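Local coordinates for protein amidohydrolase (PDB 4DZH) that probably deaminates adenosine-type nucleosides such as 5'-methylthioadenosine, as a zinc-dependent hydrolase of the amidohydrolase superfamily with a TIM-barrel fold, at residues A[228-232]-A[233-237]; A[200-203]-A[204-207]; A[269-272]-A[273-277]; A[326-329]-A[330-333]; A[170-173]-A[174-178]. All coordinates share one frame; numbering follows the deposited sequence.

Contact 1. Residues A[228-232]-A[233-237]; sequences HTHET and AQEVA. With ZN (zinc ion), chain E.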
loop_
_atom_site.group_PDB
_atom_site.type_symbol
_atom_site.label_atom_id
_atom_site.label_comp_id
_atom_site.label_asym_id
_atom_site.label_seq_id
_atom_site.Cartn_x
_atom_site.Cartn_y
_atom_site.Cartn_z
ATOM N N HIS A 228 -17.119 -13.905 -10.400
ATOM C CA HIS A 228 -16.035 -13.268 -11.162
ATOM C C HIS A 228 -16.514 -12.915 -12.564
ATOM O O HIS A 228 -16.878 -13.828 -13.325
ATOM C CB HIS A 228 -14.812 -14.176 -11.303
ATOM C CG HIS A 228 -14.188 -14.611 -10.011
ATOM N ND1 HIS A 228 -14.232 -15.920 -9.594
ATOM C CD2 HIS A 228 -13.405 -13.955 -9.116
ATOM C CE1 HIS A 228 -13.540 -16.047 -8.475
ATOM N NE2 HIS A 228 -13.028 -14.873 -8.158
ATOM N N THR A 229 -16.482 -11.636 -12.933
ATOM C CA THR A 229 -17.086 -11.205 -14.208
ATOM C C THR A 229 -16.196 -10.226 -14.981
ATOM O O THR A 229 -15.825 -9.162 -14.462
ATOM C CB THR A 229 -18.434 -10.514 -13.935
ATOM O OG1 THR A 229 -19.268 -11.342 -13.116
ATOM C CG2 THR A 229 -19.204 -10.206 -15.260
ATOM N N HIS A 230 -15.873 -10.534 -16.246
ATOM C CA HIS A 230 -15.089 -9.601 -17.072
ATOM C C HIS A 230 -13.734 -9.225 -16.434
ATOM O O HIS A 230 -13.274 -8.064 -16.477
ATOM C CB HIS A 230 -15.887 -8.328 -17.445
ATOM C CG HIS A 230 -16.864 -8.536 -18.562
ATOM N ND1 HIS A 230 -17.068 -7.588 -19.541
ATOM C CD2 HIS A 230 -17.703 -9.564 -18.838
ATOM C CE1 HIS A 230 -17.981 -8.036 -20.393
ATOM N NE2 HIS A 230 -18.384 -9.227 -19.987
ATOM N N GLU A 231 -13.093 -10.230 -15.857
ATOM C CA GLU A 231 -11.833 -10.025 -15.192
ATOM C C GLU A 231 -10.679 -9.802 -16.185
ATOM O O GLU A 231 -9.716 -9.088 -15.910
ATOM C CB GLU A 231 -11.543 -11.213 -14.252
ATOM C CG GLU A 231 -10.215 -11.008 -13.507
ATOM C CD GLU A 231 -9.894 -12.102 -12.515
ATOM O OE1 GLU A 231 -10.547 -13.157 -12.575
ATOM O OE2 GLU A 231 -9.000 -11.866 -11.653
ATOM N N THR A 232 -10.772 -10.414 -17.380
ATOM C CA THR A 232 -9.650 -10.333 -18.303
ATOM C C THR A 232 -10.128 -10.149 -19.744
ATOM O O THR A 232 -11.268 -10.520 -20.061
ATOM C CB THR A 232 -8.728 -11.585 -18.260
ATOM O OG1 THR A 232 -9.431 -12.739 -18.716
ATOM C CG2 THR A 232 -8.199 -11.865 -16.847
ATOM N N ALA A 233 -9.280 -9.525 -20.556
ATOM C CA ALA A 233 -9.449 -9.470 -22.003
ATOM C C ALA A 233 -9.691 -10.855 -22.588
ATOM O O ALA A 233 -10.567 -11.007 -23.460
ATOM C CB ALA A 233 -8.220 -8.820 -22.662
ATOM N N GLN A 234 -8.912 -11.844 -22.146
ATOM C CA GLN A 234 -8.990 -13.182 -22.750
ATOM C C GLN A 234 -10.339 -13.840 -22.454
ATOM O O GLN A 234 -10.872 -14.563 -23.296
ATOM C CB GLN A 234 -7.809 -14.080 -22.339
ATOM C CG GLN A 234 -7.756 -15.451 -23.068
ATOM C CD GLN A 234 -7.521 -15.338 -24.590
ATOM O OE1 GLN A 234 -6.447 -14.919 -25.041
ATOM N NE2 GLN A 234 -8.537 -15.705 -25.382
ATOM N N GLU A 235 -10.895 -13.592 -21.261
ATOM C CA GLU A 235 -12.255 -14.035 -20.911
ATOM C C GLU A 235 -13.327 -13.475 -21.869
ATOM O O GLU A 235 -14.223 -14.202 -22.346
ATOM C CB GLU A 235 -12.602 -13.626 -19.464
ATOM C CG GLU A 235 -14.087 -13.826 -19.140
ATOM C CD GLU A 235 -14.541 -13.147 -17.841
ATOM O OE1 GLU A 235 -13.674 -12.849 -17.001
ATOM O OE2 GLU A 235 -15.761 -12.929 -17.667
ATOM N N VAL A 236 -13.253 -12.174 -22.127
ATOM C CA VAL A 236 -14.195 -11.560 -23.048
ATOM C C VAL A 236 -14.039 -12.144 -24.463
ATOM O O VAL A 236 -15.032 -12.498 -25.124
ATOM C CB VAL A 236 -14.066 -10.039 -23.056
ATOM C CG1 VAL A 236 -14.961 -9.447 -24.177
ATOM C CG2 VAL A 236 -14.443 -9.475 -21.691
ATOM N N ALA A 237 -12.803 -12.318 -24.914
ATOM C CA ALA A 237 -12.578 -12.829 -26.278
ATOM C C ALA A 237 -13.013 -14.299 -26.410
ATOM O O ALA A 237 -13.660 -14.696 -27.418
ATOM C CB ALA A 237 -11.116 -12.670 -26.652
HETATM ZN ZN ZN E . -11.435 -14.164 -6.866
HETATM O O HOH W 1 -14.421 -13.927 -14.657
HETATM O O HOH W 2 -10.720 -14.007 -16.740
HETATM O O HOH W 3 -10.362 -13.648 -8.502
#
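The carboxylate of Glu235 reaches back from the first turn of helix 233-243 and takes two successive backbone N-H groups of the loop before it. Its OE2 accepts from His230 N at 2.8 Å, on the syn side and 34° out of the carboxylate plane. OE1 takes Glu231 N at 2.9 Å from above that plane. The glutamate gets there fully stretched: CG lies opposite the backbone N (chi1 169°) and the chain stays extended beyond it. Two waters also donate to OE1; one also donates, weakly, to His228 O, and the other meets Thr232 OG1, so OE1 of Glu235 is gripped three times.

Thr232 is the N-cap of the helix. With chi1 at 65°, its OG1 sits between the backbone N and the carbonyl carbon, where it accepts from Glu235 N at 3.1 Å. The turn follows strand 225-229 of the TIM barrel, at whose C-terminal end His228 binds a zinc ion through NE2 at 2.2 Å, together with His79, His81, Asp316 and a water. Glu231, two residues past the strand, is a ligand of a further zinc in a structure of this protein, though not bound to it in this chain.

Val236 CG2 lies over one face of the His230 imidazole in a CH-pi contact, 4.0 Å from the ring centroid. The ring's two nitrogens are hydrogen-bonded to Gln268 O and Leu248 N.

Contact 2. Residues A[200-203]-A[204-207]; sequences PHAP and YTVN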
loop_
_atom_site.group_PDB
_atom_site.type_symbol
_atom_site.label_atom_id
_atom_site.label_comp_id
_atom_site.label_asym_id
_atom_site.label_seq_id
_atom_site.Cartn_x
_atom_site.Cartn_y
_atom_site.Cartn_z
ATOM N N PRO A 200 -21.192 -19.079 -8.429
ATOM C CA PRO A 200 -20.676 -19.668 -9.667
ATOM C C PRO A 200 -19.279 -19.093 -9.972
ATOM O O PRO A 200 -19.009 -17.893 -9.771
ATOM C CB PRO A 200 -21.706 -19.235 -10.706
ATOM C CG PRO A 200 -22.267 -17.918 -10.175
ATOM C CD PRO A 200 -22.323 -18.173 -8.650
ATOM N N HIS A 201 -18.362 -19.955 -10.390
ATOM C CA HIS A 201 -16.964 -19.554 -10.416
ATOM C C HIS A 201 -16.659 -18.422 -11.414
ATOM O O HIS A 201 -16.117 -17.371 -11.037
ATOM C CB HIS A 201 -16.032 -20.749 -10.627
ATOM C CG HIS A 201 -14.616 -20.344 -10.876
ATOM N ND1 HIS A 201 -14.033 -20.366 -12.129
ATOM C CD2 HIS A 201 -13.684 -19.836 -10.034
ATOM C CE1 HIS A 201 -12.797 -19.903 -12.043
ATOM N NE2 HIS A 201 -12.557 -19.587 -10.779
ATOM N N ALA A 202 -16.986 -18.634 -12.683
ATOM C CA ALA A 202 -16.686 -17.665 -13.735
ATOM C C ALA A 202 -17.550 -18.032 -14.961
ATOM O O ALA A 202 -18.068 -19.163 -15.052
ATOM C CB ALA A 202 -15.213 -17.733 -14.111
ATOM N N PRO A 203 -17.734 -17.085 -15.890
ATOM C CA PRO A 203 -18.570 -17.415 -17.064
ATOM C C PRO A 203 -17.992 -18.581 -17.870
ATOM O O PRO A 203 -18.782 -19.323 -18.507
ATOM C CB PRO A 203 -18.541 -16.114 -17.873
ATOM C CG PRO A 203 -18.346 -15.034 -16.810
ATOM C CD PRO A 203 -17.352 -15.662 -15.859
ATOM N N TYR A 204 -16.663 -18.733 -17.866
ATOM C CA TYR A 204 -15.988 -19.766 -18.667
ATOM C C TYR A 204 -15.896 -21.130 -17.973
ATOM O O TYR A 204 -15.412 -22.099 -18.564
ATOM C CB TYR A 204 -14.591 -19.326 -19.111
ATOM C CG TYR A 204 -13.728 -18.796 -17.973
ATOM C CD1 TYR A 204 -12.972 -19.664 -17.189
ATOM C CD2 TYR A 204 -13.673 -17.438 -17.702
ATOM C CE1 TYR A 204 -12.186 -19.194 -16.157
ATOM C CE2 TYR A 204 -12.900 -16.954 -16.670
ATOM C CZ TYR A 204 -12.154 -17.827 -15.915
ATOM O OH TYR A 204 -11.394 -17.323 -14.891
ATOM N N THR A 205 -16.355 -21.225 -16.731
ATOM C CA THR A 205 -16.294 -22.505 -16.016
ATOM C C THR A 205 -17.665 -22.958 -15.583
ATOM O O THR A 205 -17.786 -23.968 -14.893
ATOM C CB THR A 205 -15.427 -22.447 -14.751
ATOM O OG1 THR A 205 -15.876 -21.371 -13.905
ATOM C CG2 THR A 205 -13.944 -22.269 -15.086
ATOM N N VAL A 206 -18.692 -22.209 -15.968
ATOM C CA VAL A 206 -20.043 -22.511 -15.547
ATOM C C VAL A 206 -20.912 -22.539 -16.804
ATOM O O VAL A 206 -21.048 -21.528 -17.498
ATOM C CB VAL A 206 -20.604 -21.473 -14.549
ATOM C CG1 VAL A 206 -22.069 -21.760 -14.218
ATOM C CG2 VAL A 206 -19.767 -21.439 -13.262
ATOM N N ASN A 207 -21.512 -23.694 -17.089
ATOM C CA ASN A 207 -22.295 -23.805 -18.315
ATOM C C ASN A 207 -23.691 -23.153 -18.214
ATOM O O ASN A 207 -24.118 -22.760 -17.132
ATOM C CB ASN A 207 -22.320 -25.251 -18.820
ATOM C CG ASN A 207 -23.086 -26.216 -17.889
ATOM O OD1 ASN A 207 -23.934 -25.811 -17.090
ATOM N ND2 ASN A 207 -22.793 -27.512 -18.019
#
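Ala202 CB sits over one face of the Tyr204 ring, offset toward the rim on the CE2 and CZ side and 3.7 Å from the centroid, a CH-pi contact within a tight turn. The ring folds back over the residue two before it because Tyr204 CG lies between its own backbone N and carbonyl carbon (chi1 50°). On another side of the turn, Val206 CG2 packs against Pro200 CB at 3.9 Å, and both side chains also rest on Phe211 of helix 208-221.

Toward the polar edge, Ala202 O accepts from Thr205 N at 3.2 Å, with the donor well above the carbonyl plane. Thr205 OG1 meets His201 ND1 at 2.7 Å, at the ring's edge and in its plane; either atom could be the donor. The same hydroxyl lies 3.3 Å from Ala202 O, a weak contact whose proton is not settled.

This loop follows strand 194-200 of the barrel, beside the zinc site. His201 O accepts from ND1 of His228, a zinc ligand, and the two imidazoles meet. The short Thr205 bond should limit rotation of the His201 ring, while the backbone carbonyl of His201 is placed to orient the metal-bound histidine from the second shell.

Contact 3. Residues A[269-272]-A[273-277]; sequences LTEA and EIHLC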
loop_
_atom_site.group_PDB
_atom_site.type_symbol
_atom_site.label_atom_id
_atom_site.label_comp_id
_atom_site.label_asym_id
_atom_site.label_seq_id
_atom_site.Cartn_x
_atom_site.Cartn_y
_atom_site.Cartn_z
ATOM N N LEU A 269 -14.768 -3.348 -19.536
ATOM C CA LEU A 269 -16.165 -2.803 -19.500
ATOM C C LEU A 269 -16.567 -1.670 -20.506
ATOM O O LEU A 269 -15.761 -0.796 -20.770
ATOM C CB LEU A 269 -16.523 -2.248 -18.121
ATOM C CG LEU A 269 -16.909 -3.060 -16.883
ATOM C CD1 LEU A 269 -17.446 -2.140 -15.771
ATOM C CD2 LEU A 269 -17.929 -4.175 -17.185
ATOM N N THR A 270 -17.830 -1.658 -20.964
ATOM C CA THR A 270 -18.385 -0.521 -21.732
ATOM C C THR A 270 -19.337 0.382 -20.939
ATOM O O THR A 270 -19.793 0.004 -19.838
ATOM C CB THR A 270 -19.343 -1.038 -22.857
ATOM O OG1 THR A 270 -20.540 -1.584 -22.248
ATOM C CG2 THR A 270 -18.683 -2.100 -23.726
ATOM N N GLU A 271 -19.743 1.515 -21.544
ATOM C CA GLU A 271 -20.698 2.432 -20.884
ATOM C C GLU A 271 -22.091 1.836 -20.734
ATOM O O GLU A 271 -22.694 1.891 -19.645
ATOM C CB GLU A 271 -20.773 3.840 -21.547
ATOM C CG GLU A 271 -19.823 4.946 -20.974
ATOM C CD GLU A 271 -20.177 5.521 -19.547
ATOM O OE1 GLU A 271 -21.321 6.011 -19.273
ATOM O OE2 GLU A 271 -19.248 5.534 -18.698
ATOM N N ALA A 272 -22.600 1.272 -21.833
ATOM C CA ALA A 272 -23.806 0.454 -21.826
ATOM C C ALA A 272 -23.835 -0.444 -20.603
ATOM O O ALA A 272 -24.816 -0.475 -19.835
ATOM C CB ALA A 272 -23.838 -0.400 -23.090
ATOM N N GLU A 273 -22.739 -1.157 -20.400
ATOM C CA GLU A 273 -22.629 -2.071 -19.262
ATOM C C GLU A 273 -22.720 -1.373 -17.902
ATOM O O GLU A 273 -23.438 -1.876 -16.991
ATOM C CB GLU A 273 -21.390 -2.940 -19.410
ATOM C CG GLU A 273 -21.628 -3.941 -20.531
ATOM C CD GLU A 273 -20.382 -4.626 -21.040
ATOM O OE1 GLU A 273 -19.295 -4.135 -20.743
ATOM O OE2 GLU A 273 -20.528 -5.673 -21.732
ATOM N N ILE A 274 -22.117 -0.190 -17.805
ATOM C CA ILE A 274 -22.185 0.606 -16.585
ATOM C C ILE A 274 -23.605 0.961 -16.219
ATOM O O ILE A 274 -24.070 0.664 -15.099
ATOM C CB ILE A 274 -21.321 1.867 -16.651
ATOM C CG1 ILE A 274 -19.853 1.514 -16.853
ATOM C CG2 ILE A 274 -21.446 2.644 -15.375
ATOM C CD1 ILE A 274 -18.984 2.719 -16.889
ATOM N N HIS A 275 -24.311 1.553 -17.174
ATOM C CA HIS A 275 -25.724 1.887 -17.001
ATOM C C HIS A 275 -26.606 0.648 -16.866
ATOM O O HIS A 275 -27.587 0.660 -16.090
ATOM C CB HIS A 275 -26.186 2.902 -18.069
ATOM C CG HIS A 275 -25.441 4.192 -17.971
ATOM N ND1 HIS A 275 -25.847 5.221 -17.148
ATOM C CD2 HIS A 275 -24.253 4.581 -18.502
ATOM C CE1 HIS A 275 -24.970 6.209 -17.215
ATOM N NE2 HIS A 275 -23.998 5.850 -18.034
ATOM N N LEU A 276 -26.217 -0.440 -17.534
ATOM C CA LEU A 276 -26.870 -1.724 -17.289
ATOM C C LEU A 276 -26.842 -2.082 -15.809
ATOM O O LEU A 276 -27.899 -2.438 -15.206
ATOM C CB LEU A 276 -26.258 -2.849 -18.136
ATOM C CG LEU A 276 -27.025 -4.185 -18.043
ATOM C CD1 LEU A 276 -28.528 -4.023 -18.385
ATOM C CD2 LEU A 276 -26.392 -5.292 -18.893
ATOM N N CYS A 277 -25.648 -1.973 -15.210
ATOM C CA CYS A 277 -25.447 -2.328 -13.810
ATOM C C CYS A 277 -26.256 -1.390 -12.932
ATOM O O CYS A 277 -26.996 -1.850 -12.034
ATOM C CB CYS A 277 -23.953 -2.315 -13.444
ATOM S SG CYS A 277 -22.956 -3.596 -14.319
#
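A capping box opens helix 271-280, the helix of the beta-alpha-beta unit that runs from strand 261-265 to strand 283-286. Thr270 is the N-cap. Its OG1 is placed to meet Glu273 N and accepts from it at 2.9 Å; in return Glu273 OE1 accepts from Thr270 N, also at 2.9 Å and nearly straight (167°). OE1 is met on the anti side, tilted out of the carboxylate plane. Glu273 is extended beyond CG and passes close to the threonine hydroxyl, with its CG 3.1 Å from Thr270 OG1. Leu269 CD2 comes to 3.8 Å from Glu273 OE1, so an apolar branch flanks the carboxylate, whose OE2 forms a salt bridge with Arg246.

Glu271, the first residue after the cap, pairs with His275 one turn further along, on the outer side of the helix. The glutamate chain bends at chi2 (-72°) and brings OE1 to His275 NE2 at 3.0 Å, in the imidazole plane at its edge, though the bond is bent to 134°. The planes of carboxylate and ring are steeply inclined to each other. The other oxygen of Glu271, OE2, lies 3.4 Å from Ile274 CD1, and the isoleucine packs beyond it on Ala303 and Leu304 of helix 301-306.

The two carboxylates thus do different work: Glu273 is divided between the cap and a salt bridge to Arg246, whereas Glu271, near the N-terminal end of the helix, offers a negative charge that should suit the helix dipole and would favour a protonated His275.

Contact 4. Residues A[326-329]-A[330-333]; sequences MFSE and NRTA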
loop_
_atom_site.group_PDB
_atom_site.type_symbol
_atom_site.label_atom_id
_atom_site.label_comp_id
_atom_site.label_asym_id
_atom_site.label_seq_id
_atom_site.Cartn_x
_atom_site.Cartn_y
_atom_site.Cartn_z
ATOM N N MET A 326 -7.000 -4.164 3.855
ATOM C CA MET A 326 -7.985 -3.273 3.226
ATOM C C MET A 326 -7.584 -1.818 3.300
ATOM O O MET A 326 -8.068 -1.015 2.490
ATOM C CB MET A 326 -9.379 -3.483 3.838
ATOM C CG MET A 326 -10.048 -4.749 3.363
ATOM S SD MET A 326 -10.672 -4.611 1.664
ATOM C CE MET A 326 -11.966 -3.364 1.871
ATOM N N PHE A 327 -6.736 -1.400 4.267
ATOM C CA PHE A 327 -6.288 -0.002 4.256
ATOM C C PHE A 327 -5.497 0.258 2.980
ATOM O O PHE A 327 -5.693 1.271 2.310
ATOM C CB PHE A 327 -5.418 0.314 5.486
ATOM C CG PHE A 327 -6.216 0.619 6.729
ATOM C CD1 PHE A 327 -6.845 -0.395 7.443
ATOM C CD2 PHE A 327 -6.315 1.927 7.180
ATOM C CE1 PHE A 327 -7.595 -0.115 8.573
ATOM C CE2 PHE A 327 -7.065 2.223 8.334
ATOM C CZ PHE A 327 -7.686 1.219 9.015
ATOM N N SER A 328 -4.610 -0.669 2.639
ATOM C CA SER A 328 -3.871 -0.592 1.391
ATOM C C SER A 328 -4.759 -0.695 0.179
ATOM O O SER A 328 -4.587 0.076 -0.757
ATOM C CB SER A 328 -2.814 -1.679 1.317
ATOM O OG SER A 328 -2.050 -1.565 0.109
ATOM N N GLU A 329 -5.667 -1.668 0.183
ATOM C CA GLU A 329 -6.559 -1.851 -0.959
ATOM C C GLU A 329 -7.344 -0.545 -1.257
ATOM O O GLU A 329 -7.511 -0.149 -2.451
ATOM C CB GLU A 329 -7.529 -2.999 -0.687
ATOM C CG GLU A 329 -8.014 -3.569 -2.019
ATOM C CD GLU A 329 -6.997 -4.415 -2.702
ATOM O OE1 GLU A 329 -7.081 -4.520 -3.965
ATOM O OE2 GLU A 329 -6.132 -5.012 -2.036
ATOM N N ASN A 330 -7.803 0.122 -0.192
ATOM C CA ASN A 330 -8.549 1.367 -0.329
ATOM C C ASN A 330 -7.685 2.429 -0.939
ATOM O O ASN A 330 -8.114 3.141 -1.864
ATOM C CB ASN A 330 -9.040 1.901 1.022
ATOM C CG ASN A 330 -10.100 1.012 1.684
ATOM O OD1 ASN A 330 -10.743 0.177 1.047
ATOM N ND2 ASN A 330 -10.318 1.249 2.979
ATOM N N ARG A 331 -6.453 2.598 -0.417
ATOM C CA ARG A 331 -5.539 3.584 -0.991
ATOM C C ARG A 331 -5.258 3.284 -2.475
ATOM O O ARG A 331 -5.290 4.197 -3.303
ATOM C CB ARG A 331 -4.231 3.631 -0.220
ATOM C CG ARG A 331 -3.265 4.661 -0.807
ATOM C CD ARG A 331 -1.894 4.060 -1.235
ATOM N NE ARG A 331 -1.333 3.421 -0.049
ATOM C CZ ARG A 331 -1.207 2.098 0.099
ATOM N NH1 ARG A 331 -0.790 1.609 1.257
ATOM N NH2 ARG A 331 -1.510 1.233 -0.890
ATOM N N THR A 332 -5.016 2.011 -2.803
ATOM C CA THR A 332 -4.733 1.662 -4.201
ATOM C C THR A 332 -5.949 1.990 -5.081
ATOM O O THR A 332 -5.789 2.575 -6.184
ATOM C CB THR A 332 -4.378 0.186 -4.298
ATOM O OG1 THR A 332 -3.211 -0.071 -3.480
ATOM C CG2 THR A 332 -4.022 -0.159 -5.731
ATOM N N ALA A 333 -7.141 1.657 -4.588
ATOM C CA ALA A 333 -8.398 1.953 -5.321
ATOM C C ALA A 333 -8.481 3.459 -5.547
ATOM O O ALA A 333 -8.773 3.919 -6.656
ATOM C CB ALA A 333 -9.632 1.459 -4.565
HETATM O O HOH W 4 -7.546 3.021 3.821
#
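Arg331 NH2 donates to Ser328 OG at 3.0 Å, one turn back along the same helix, with the hydroxyl near the edge of the guanidinium and tilted 19° from its plane. The arginine chain bends at chi2 and chi3 (-123° and -57°) to fold its end back over the preceding turn. Ser328 OG, opposite its backbone N, is also hydrogen-bonded to OE2 of Glu289, a magnesium ligand; Thr332 OG1 bonds to that same oxygen. The serine hydroxyl thereby stands between arginine and metal-bound carboxylate. Glu329 also reaches the site, with OE1 on Glu289 N and OE2 on the side-chain ND2 of Asn321, itself a magnesium ligand.

These residues lie on the first turns of helix 326-341, which follows strand 310-313 of the barrel. Backbone bonds of the ordinary i to i+4 kind run through it, such as Thr332 N to Ser328 O at 2.8 Å. A water donates to Phe327 O at 3.0 Å and weakly accepts from Asn330 ND2.

Outward from there, Met326 CE approaches Asn330 OD1 at 3.8 Å. At the dimer interface, Arg331 lies close to Arg331 of the second subunit and packs on that subunit's Ser328.

Contact 5. Residues A[170-173]-A[174-178]; sequences WASS and DDEYF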
loop_
_atom_site.group_PDB
_atom_site.type_symbol
_atom_site.label_atom_id
_atom_site.label_comp_id
_atom_site.label_asym_id
_atom_site.label_seq_id
_atom_site.Cartn_x
_atom_site.Cartn_y
_atom_site.Cartn_z
ATOM N N TRP A 170 -14.549 -31.012 -3.195
ATOM C CA TRP A 170 -15.815 -30.506 -2.670
ATOM C C TRP A 170 -17.063 -31.207 -3.234
ATOM O O TRP A 170 -18.009 -31.554 -2.506
ATOM C CB TRP A 170 -15.873 -29.001 -2.916
ATOM C CG TRP A 170 -17.123 -28.306 -2.470
ATOM C CD1 TRP A 170 -17.948 -27.551 -3.260
ATOM C CD2 TRP A 170 -17.695 -28.274 -1.147
ATOM N NE1 TRP A 170 -18.988 -27.057 -2.518
ATOM C CE2 TRP A 170 -18.866 -27.488 -1.219
ATOM C CE3 TRP A 170 -17.355 -28.863 0.075
ATOM C CZ2 TRP A 170 -19.677 -27.237 -0.110
ATOM C CZ3 TRP A 170 -18.168 -28.611 1.187
ATOM C CH2 TRP A 170 -19.315 -27.805 1.079
ATOM N N ALA A 171 -17.077 -31.434 -4.540
ATOM C CA ALA A 171 -18.236 -32.004 -5.199
ATOM C C ALA A 171 -17.809 -32.526 -6.571
ATOM O O ALA A 171 -17.019 -31.893 -7.286
ATOM C CB ALA A 171 -19.307 -30.956 -5.382
ATOM N N SER A 172 -18.318 -33.692 -6.942
ATOM C CA SER A 172 -17.865 -34.282 -8.199
ATOM C C SER A 172 -18.890 -34.168 -9.348
ATOM O O SER A 172 -18.596 -34.528 -10.497
ATOM C CB SER A 172 -17.402 -35.726 -7.967
ATOM O OG SER A 172 -18.487 -36.553 -7.588
ATOM N N SER A 173 -20.083 -33.665 -9.044
ATOM C CA SER A 173 -21.135 -33.547 -10.045
ATOM C C SER A 173 -21.946 -32.288 -9.833
ATOM O O SER A 173 -21.906 -31.710 -8.737
ATOM C CB SER A 173 -22.084 -34.751 -10.013
ATOM O OG SER A 173 -22.864 -34.766 -8.806
ATOM N N ASP A 174 -22.660 -31.854 -10.875
ATOM C CA ASP A 174 -23.577 -30.708 -10.759
ATOM C C ASP A 174 -24.511 -30.907 -9.571
ATOM O O ASP A 174 -24.645 -30.019 -8.739
ATOM C CB ASP A 174 -24.409 -30.478 -12.038
ATOM C CG ASP A 174 -23.560 -30.153 -13.265
ATOM O OD1 ASP A 174 -22.442 -29.603 -13.103
ATOM O OD2 ASP A 174 -24.032 -30.447 -14.406
ATOM N N ASP A 175 -25.172 -32.072 -9.492
ATOM C CA ASP A 175 -26.100 -32.333 -8.398
ATOM C C ASP A 175 -25.445 -32.168 -7.044
ATOM O O ASP A 175 -26.072 -31.632 -6.129
ATOM C CB ASP A 175 -26.747 -33.711 -8.542
ATOM C CG ASP A 175 -27.764 -33.743 -9.652
ATOM O OD1 ASP A 175 -28.035 -32.663 -10.214
ATOM O OD2 ASP A 175 -28.320 -34.830 -9.957
ATOM N N GLU A 176 -24.190 -32.620 -6.911
ATOM C CA GLU A 176 -23.516 -32.509 -5.625
ATOM C C GLU A 176 -23.215 -31.038 -5.302
ATOM O O GLU A 176 -23.417 -30.637 -4.168
ATOM C CB GLU A 176 -22.264 -33.378 -5.532
ATOM C CG GLU A 176 -21.681 -33.508 -4.125
ATOM C CD GLU A 176 -20.518 -34.473 -4.068
ATOM O OE1 GLU A 176 -20.286 -35.175 -5.090
ATOM O OE2 GLU A 176 -19.834 -34.522 -3.010
ATOM N N TYR A 177 -22.792 -30.241 -6.279
ATOM C CA TYR A 177 -22.494 -28.841 -5.978
ATOM C C TYR A 177 -23.763 -28.149 -5.492
ATOM O O TYR A 177 -23.746 -27.388 -4.510
ATOM C CB TYR A 177 -21.940 -28.091 -7.209
ATOM C CG TYR A 177 -20.438 -28.313 -7.447
ATOM C CD1 TYR A 177 -19.473 -27.670 -6.666
ATOM C CD2 TYR A 177 -19.991 -29.149 -8.495
ATOM C CE1 TYR A 177 -18.105 -27.891 -6.882
ATOM C CE2 TYR A 177 -18.624 -29.352 -8.724
ATOM C CZ TYR A 177 -17.690 -28.720 -7.928
ATOM O OH TYR A 177 -16.326 -28.906 -8.137
ATOM N N PHE A 178 -24.870 -28.400 -6.170
ATOM C CA PHE A 178 -26.109 -27.765 -5.754
ATOM C C PHE A 178 -26.665 -28.352 -4.437
ATOM O O PHE A 178 -27.275 -27.612 -3.670
ATOM C CB PHE A 178 -27.142 -27.763 -6.893
ATOM C CG PHE A 178 -26.817 -26.759 -7.991
ATOM C CD1 PHE A 178 -27.146 -25.413 -7.844
ATOM C CD2 PHE A 178 -26.171 -27.165 -9.164
ATOM C CE1 PHE A 178 -26.847 -24.487 -8.845
ATOM C CE2 PHE A 178 -25.884 -26.246 -10.196
ATOM C CZ PHE A 178 -26.227 -24.915 -10.045
HETATM O O HOH W 5 -21.434 -25.866 -3.563
#
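Tyr177 lies with one ring face against Ala171, whose CB stands almost exactly over the ring centre, 3.4 Å from the centroid and 6° off the normal, a close CH-pi contact. With CG beside its backbone N (chi1 -82°), the tyrosine turns its ring back over the loop, and its hydroxyl goes on to bond with Phe166 O and Thr168 OG1. Trp170 CD1 meets the same ring near Tyr177 CE1 at 3.6 Å, the indole and phenol planes oblique to each other. A water links Trp170 NE1 to Tyr177 O, accepting from the first and donating to the second at 2.9 Å each.

Ser173 is the second centre. Its hydroxyl OG accepts from Glu176 N at 3.2 Å, while its carbonyl oxygen takes Tyr177 N at 3.0 Å.

Glu176 completes the wrap: extended, with CG packed against Ala171 CB at 3.7 Å, it brings OE1 to Ser172 N. That bond is 3.1 Å long and nearly straight (175°), though it meets the oxygen from far above the carboxylate plane. Ser172 OG adds a weak bond to the same OE1.

Ser173 is the N-cap of helix 174-188, which follows strand 156-163 in the TIM barrel. The carboxylate folds back to the residue just before the cap, so the glutamate bond steps past the cap residue that a classic capping box would use.

Contact 4 is the most deeply buried, its polar groups turned toward the magnesium site and the second subunit. Contact 2 is also buried; contacts 1, 3 and 5 are partly so, with exposed residues. Contacts 1 and 2 meet at the zinc end of the barrel, where Glu235 packs on Pro203 and Tyr204, so two neighbouring strand-to-helix loops brace each other. Contact 3 adjoins contact 1 through His230 and Glu273. Contact 5, about 36 Å from contact 4 centre to centre, lies on the opposite side of the chain's centre from it. Contacts 1, 3 and 5 begin helices with a hydroxyl cap and a returning glutamate, while contact 2 relies on a turn and contact 4 on regular helix.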